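Local coordinates for protein acetylxylan esterase (Geobacillus stearothermophilus, PDB 5BN1) that removes acetyl groups from the xylose units of xylan and xylo-oligosaccharides, as a serine esterase of the GDSL family that assembles into a ring-shaped octamer, at residues 36-49 with 200-213. The protein carries 1 engineered substitution. Sequence-based numbering, arbitrary orientation.
Sequences GYVAYVVGLLQAVY and HMILARAFLREIGF
H200 lays one face of its imidazole over G36, whose CA stands 3.8 Å from the ring centroid in a CH-pi contact; the nearness of H200 CD2 leaves little room for a CB, which suits glycine at this N-cap. M201, bent at chi2 (-70°), brings its flexible thioether to Y40, CE lying over one ring face 4.0 Å from the centroid and SD approaching obliquely. L203 CB packs against Y37 CB, and small A204 lets V41 CG2 come within 3.7 Å of its CB. F207 turns its CD1 to both V41 methyls, while L208 splits its branches, CD1 to L44 CD1 and CD2 to L45 CG. G212, with positive phi, forms a Schellman motif leading into F213, whose ring receives the edge of Y49 on one face, planes at 67°, and meets both V48 methyls at CZ and L45 CD2 at CD2 (4.1 Å). With an alanine here, Y49 would probably lose its aromatic partner and a gap open beside V48 and L45. In this SGNH-hydrolase alpha/beta fold the H200 side chain lies about 6 Å from that of H194, the inferred charge-relay histidine. The helix axes cross at -53°; F207 reaches F11 of sheet strand 8-13, I202 meets helix 172-180, and Y40 meets Y40 of a second subunit.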
# COMPACT_ATOMS: atom_id res chain seq x y z
N GLY A 36 -22.78 8.10 -7.95
CA GLY A 36 -24.10 8.29 -7.37
C GLY A 36 -24.98 8.98 -8.41
O GLY A 36 -24.96 8.78 -9.63
N TYR A 37 -25.88 9.79 -7.84
CA TYR A 37 -27.05 10.23 -8.64
C TYR A 37 -26.60 11.07 -9.86
O TYR A 37 -27.28 10.98 -10.86
CB TYR A 37 -28.13 11.01 -7.85
CG TYR A 37 -27.84 12.44 -7.48
CD1 TYR A 37 -27.07 12.82 -6.38
CD2 TYR A 37 -28.22 13.47 -8.36
CE1 TYR A 37 -26.73 14.15 -6.09
CE2 TYR A 37 -27.89 14.78 -8.06
CZ TYR A 37 -27.16 15.12 -6.98
OH TYR A 37 -26.77 16.46 -6.70
N VAL A 38 -25.54 11.85 -9.76
CA VAL A 38 -25.07 12.61 -10.92
C VAL A 38 -24.74 11.67 -12.10
O VAL A 38 -25.22 11.81 -13.17
CB VAL A 38 -23.93 13.51 -10.56
CG1 VAL A 38 -23.34 14.21 -11.80
CG2 VAL A 38 -24.38 14.58 -9.54
N ALA A 39 -23.97 10.65 -11.77
CA ALA A 39 -23.62 9.72 -12.81
C ALA A 39 -24.84 9.03 -13.34
O ALA A 39 -24.87 8.71 -14.56
CB ALA A 39 -22.61 8.71 -12.29
N TYR A 40 -25.76 8.64 -12.49
CA TYR A 40 -26.95 7.96 -12.91
C TYR A 40 -27.83 8.81 -13.84
O TYR A 40 -28.40 8.34 -14.82
CB TYR A 40 -27.77 7.40 -11.77
CG TYR A 40 -27.09 6.43 -10.84
CD1 TYR A 40 -25.94 5.83 -11.21
CD2 TYR A 40 -27.68 6.09 -9.70
CE1 TYR A 40 -25.28 4.95 -10.31
CE2 TYR A 40 -27.05 5.24 -8.77
CZ TYR A 40 -25.90 4.68 -9.10
OH TYR A 40 -25.25 3.75 -8.23
N VAL A 41 -27.94 10.10 -13.48
CA VAL A 41 -28.64 11.03 -14.34
C VAL A 41 -28.00 11.07 -15.73
O VAL A 41 -28.72 10.98 -16.74
CB VAL A 41 -28.68 12.43 -13.65
CG1 VAL A 41 -29.00 13.51 -14.69
CG2 VAL A 41 -29.62 12.49 -12.44
N VAL A 42 -26.70 11.22 -15.78
CA VAL A 42 -25.98 11.34 -17.05
C VAL A 42 -26.14 10.04 -17.82
O VAL A 42 -26.46 10.01 -19.01
CB VAL A 42 -24.57 11.73 -16.87
CG1 VAL A 42 -23.80 11.71 -18.22
CG2 VAL A 42 -24.52 13.10 -16.19
N GLY A 43 -26.02 8.92 -17.10
CA GLY A 43 -26.15 7.68 -17.83
C GLY A 43 -27.47 7.37 -18.33
O GLY A 43 -27.62 6.76 -19.45
N LEU A 44 -28.58 7.62 -17.59
CA LEU A 44 -29.93 7.45 -18.03
C LEU A 44 -30.25 8.38 -19.26
O LEU A 44 -30.91 7.98 -20.21
CB LEU A 44 -30.94 7.69 -16.92
CG LEU A 44 -31.07 6.48 -15.93
CD1 LEU A 44 -31.64 6.90 -14.63
CD2 LEU A 44 -31.94 5.41 -16.66
N LEU A 45 -29.75 9.60 -19.16
CA LEU A 45 -30.01 10.53 -20.32
C LEU A 45 -29.26 10.05 -21.58
O LEU A 45 -29.91 10.10 -22.68
CB LEU A 45 -29.61 11.98 -19.93
CG LEU A 45 -30.51 12.75 -19.01
CD1 LEU A 45 -29.77 13.95 -18.54
CD2 LEU A 45 -31.84 13.04 -19.69
N GLN A 46 -28.05 9.55 -21.43
CA GLN A 46 -27.32 9.00 -22.58
C GLN A 46 -27.95 7.77 -23.10
O GLN A 46 -27.97 7.56 -24.37
CB GLN A 46 -25.91 8.85 -22.33
CG GLN A 46 -25.10 8.47 -23.55
CD GLN A 46 -23.63 8.90 -23.40
OE1 GLN A 46 -22.88 8.40 -22.55
NE2 GLN A 46 -23.26 10.00 -24.11
N ALA A 47 -28.49 6.90 -22.23
CA ALA A 47 -29.11 5.68 -22.66
C ALA A 47 -30.41 5.92 -23.40
O ALA A 47 -30.71 5.21 -24.42
CB ALA A 47 -29.34 4.76 -21.47
N VAL A 48 -31.18 6.94 -23.03
CA VAL A 48 -32.54 7.08 -23.44
C VAL A 48 -32.58 8.29 -24.48
O VAL A 48 -33.31 8.16 -25.45
CB VAL A 48 -33.55 7.25 -22.29
CG1 VAL A 48 -34.96 7.45 -22.73
CG2 VAL A 48 -33.51 6.04 -21.34
N TYR A 49 -31.78 9.33 -24.26
CA TYR A 49 -31.69 10.52 -25.14
C TYR A 49 -30.29 10.81 -25.59
O TYR A 49 -29.64 11.76 -25.29
CB TYR A 49 -32.24 11.73 -24.35
CG TYR A 49 -33.68 11.66 -23.89
CD1 TYR A 49 -34.06 11.07 -22.71
CD2 TYR A 49 -34.69 12.38 -24.55
CE1 TYR A 49 -35.37 11.05 -22.23
CE2 TYR A 49 -35.98 12.43 -24.06
CZ TYR A 49 -36.35 11.78 -22.90
OH TYR A 49 -37.68 11.90 -22.40
N HIS A 200 -29.66 6.58 -4.50
CA HIS A 200 -29.15 7.45 -5.59
C HIS A 200 -30.09 7.38 -6.77
O HIS A 200 -30.22 8.36 -7.53
CB HIS A 200 -27.70 7.15 -5.89
CG HIS A 200 -26.79 7.87 -4.95
ND1 HIS A 200 -26.21 7.37 -3.78
CD2 HIS A 200 -26.43 9.14 -4.98
CE1 HIS A 200 -25.50 8.35 -3.19
NE2 HIS A 200 -25.64 9.43 -3.95
N MET A 201 -30.71 6.22 -7.03
CA MET A 201 -31.70 6.10 -8.07
C MET A 201 -32.91 6.94 -7.77
O MET A 201 -33.49 7.55 -8.67
CB MET A 201 -32.15 4.65 -8.34
CG MET A 201 -31.06 3.92 -9.06
SD MET A 201 -30.80 4.47 -10.81
CE MET A 201 -29.54 3.19 -11.01
N ILE A 202 -33.37 6.92 -6.54
CA ILE A 202 -34.51 7.82 -6.08
C ILE A 202 -34.17 9.25 -6.44
O ILE A 202 -35.02 9.98 -7.00
CB ILE A 202 -34.79 7.59 -4.60
CG1 ILE A 202 -35.40 6.24 -4.32
CG2 ILE A 202 -35.70 8.74 -4.05
CD1 ILE A 202 -35.34 5.84 -2.85
N LEU A 203 -32.99 9.68 -6.08
CA LEU A 203 -32.52 11.04 -6.38
C LEU A 203 -32.48 11.30 -7.86
O LEU A 203 -32.94 12.32 -8.34
CB LEU A 203 -31.20 11.36 -5.75
CG LEU A 203 -31.14 11.41 -4.22
CD1 LEU A 203 -29.71 11.40 -3.71
CD2 LEU A 203 -31.82 12.73 -3.79
N ALA A 204 -31.86 10.38 -8.63
CA ALA A 204 -31.75 10.62 -10.09
C ALA A 204 -33.16 10.69 -10.68
O ALA A 204 -33.42 11.53 -11.60
CB ALA A 204 -30.98 9.51 -10.72
N ARG A 205 -34.07 9.83 -10.29
CA ARG A 205 -35.40 9.81 -10.82
C ARG A 205 -36.13 11.15 -10.50
O ARG A 205 -36.77 11.71 -11.39
CB ARG A 205 -36.16 8.65 -10.18
CG ARG A 205 -37.58 8.59 -10.61
CD ARG A 205 -38.34 7.47 -9.93
NE ARG A 205 -39.68 7.30 -10.49
CZ ARG A 205 -40.74 6.95 -9.79
NH1 ARG A 205 -40.65 6.64 -8.54
NH2 ARG A 205 -41.94 6.83 -10.39
N ALA A 206 -35.90 11.65 -9.30
CA ALA A 206 -36.55 12.98 -8.97
C ALA A 206 -35.96 14.07 -9.76
O ALA A 206 -36.75 14.99 -10.24
CB ALA A 206 -36.43 13.21 -7.48
N PHE A 207 -34.67 14.14 -9.97
CA PHE A 207 -34.00 15.13 -10.81
C PHE A 207 -34.56 15.06 -12.22
O PHE A 207 -34.94 16.10 -12.82
CB PHE A 207 -32.54 15.02 -10.73
CG PHE A 207 -31.84 16.04 -11.56
CD1 PHE A 207 -31.57 15.82 -12.90
CD2 PHE A 207 -31.45 17.25 -10.98
CE1 PHE A 207 -30.95 16.79 -13.66
CE2 PHE A 207 -30.83 18.21 -11.74
CZ PHE A 207 -30.57 17.96 -13.09
N LEU A 208 -34.51 13.84 -12.79
CA LEU A 208 -34.93 13.68 -14.15
C LEU A 208 -36.36 14.12 -14.39
O LEU A 208 -36.66 14.78 -15.45
CB LEU A 208 -34.69 12.21 -14.59
CG LEU A 208 -33.22 11.83 -14.80
CD1 LEU A 208 -33.02 10.34 -14.86
CD2 LEU A 208 -32.59 12.47 -16.04
N ARG A 209 -37.24 13.82 -13.48
CA ARG A 209 -38.65 14.17 -13.58
C ARG A 209 -38.74 15.69 -13.77
O ARG A 209 -39.45 16.23 -14.66
CB ARG A 209 -39.39 13.67 -12.41
CG ARG A 209 -40.87 14.08 -12.46
CD ARG A 209 -41.49 13.85 -11.12
NE ARG A 209 -42.93 13.79 -11.05
CZ ARG A 209 -43.62 13.76 -9.90
NH1 ARG A 209 -42.99 13.77 -8.70
NH2 ARG A 209 -44.96 13.70 -9.94
N GLU A 210 -38.00 16.44 -12.95
CA GLU A 210 -38.11 17.91 -12.98
C GLU A 210 -37.54 18.52 -14.25
O GLU A 210 -38.05 19.61 -14.69
CB GLU A 210 -37.44 18.50 -11.75
CG GLU A 210 -37.52 20.03 -11.66
CD GLU A 210 -38.93 20.58 -11.44
OE1 GLU A 210 -39.95 19.82 -11.29
OE2 GLU A 210 -38.95 21.90 -11.37
N ILE A 211 -36.60 17.85 -14.92
CA ILE A 211 -36.09 18.34 -16.19
C ILE A 211 -36.84 17.78 -17.41
O ILE A 211 -36.38 18.12 -18.53
CB ILE A 211 -34.59 18.24 -16.39
CG1 ILE A 211 -34.09 16.75 -16.38
CG2 ILE A 211 -33.81 19.08 -15.33
CD1 ILE A 211 -32.73 16.63 -16.95
N GLY A 212 -37.84 16.98 -17.21
CA GLY A 212 -38.86 16.53 -18.17
C GLY A 212 -38.67 15.09 -18.61
O GLY A 212 -39.34 14.67 -19.58
N PHE A 213 -37.89 14.28 -17.90
CA PHE A 213 -37.85 12.82 -18.20
C PHE A 213 -38.44 12.11 -16.98
O PHE A 213 -37.74 11.90 -15.96
CB PHE A 213 -36.45 12.41 -18.39
CG PHE A 213 -36.18 10.92 -18.63
CD1 PHE A 213 -37.24 10.03 -18.86
CD2 PHE A 213 -34.85 10.43 -18.56
CE1 PHE A 213 -36.98 8.65 -19.03
CE2 PHE A 213 -34.60 9.05 -18.76
CZ PHE A 213 -35.68 8.21 -18.96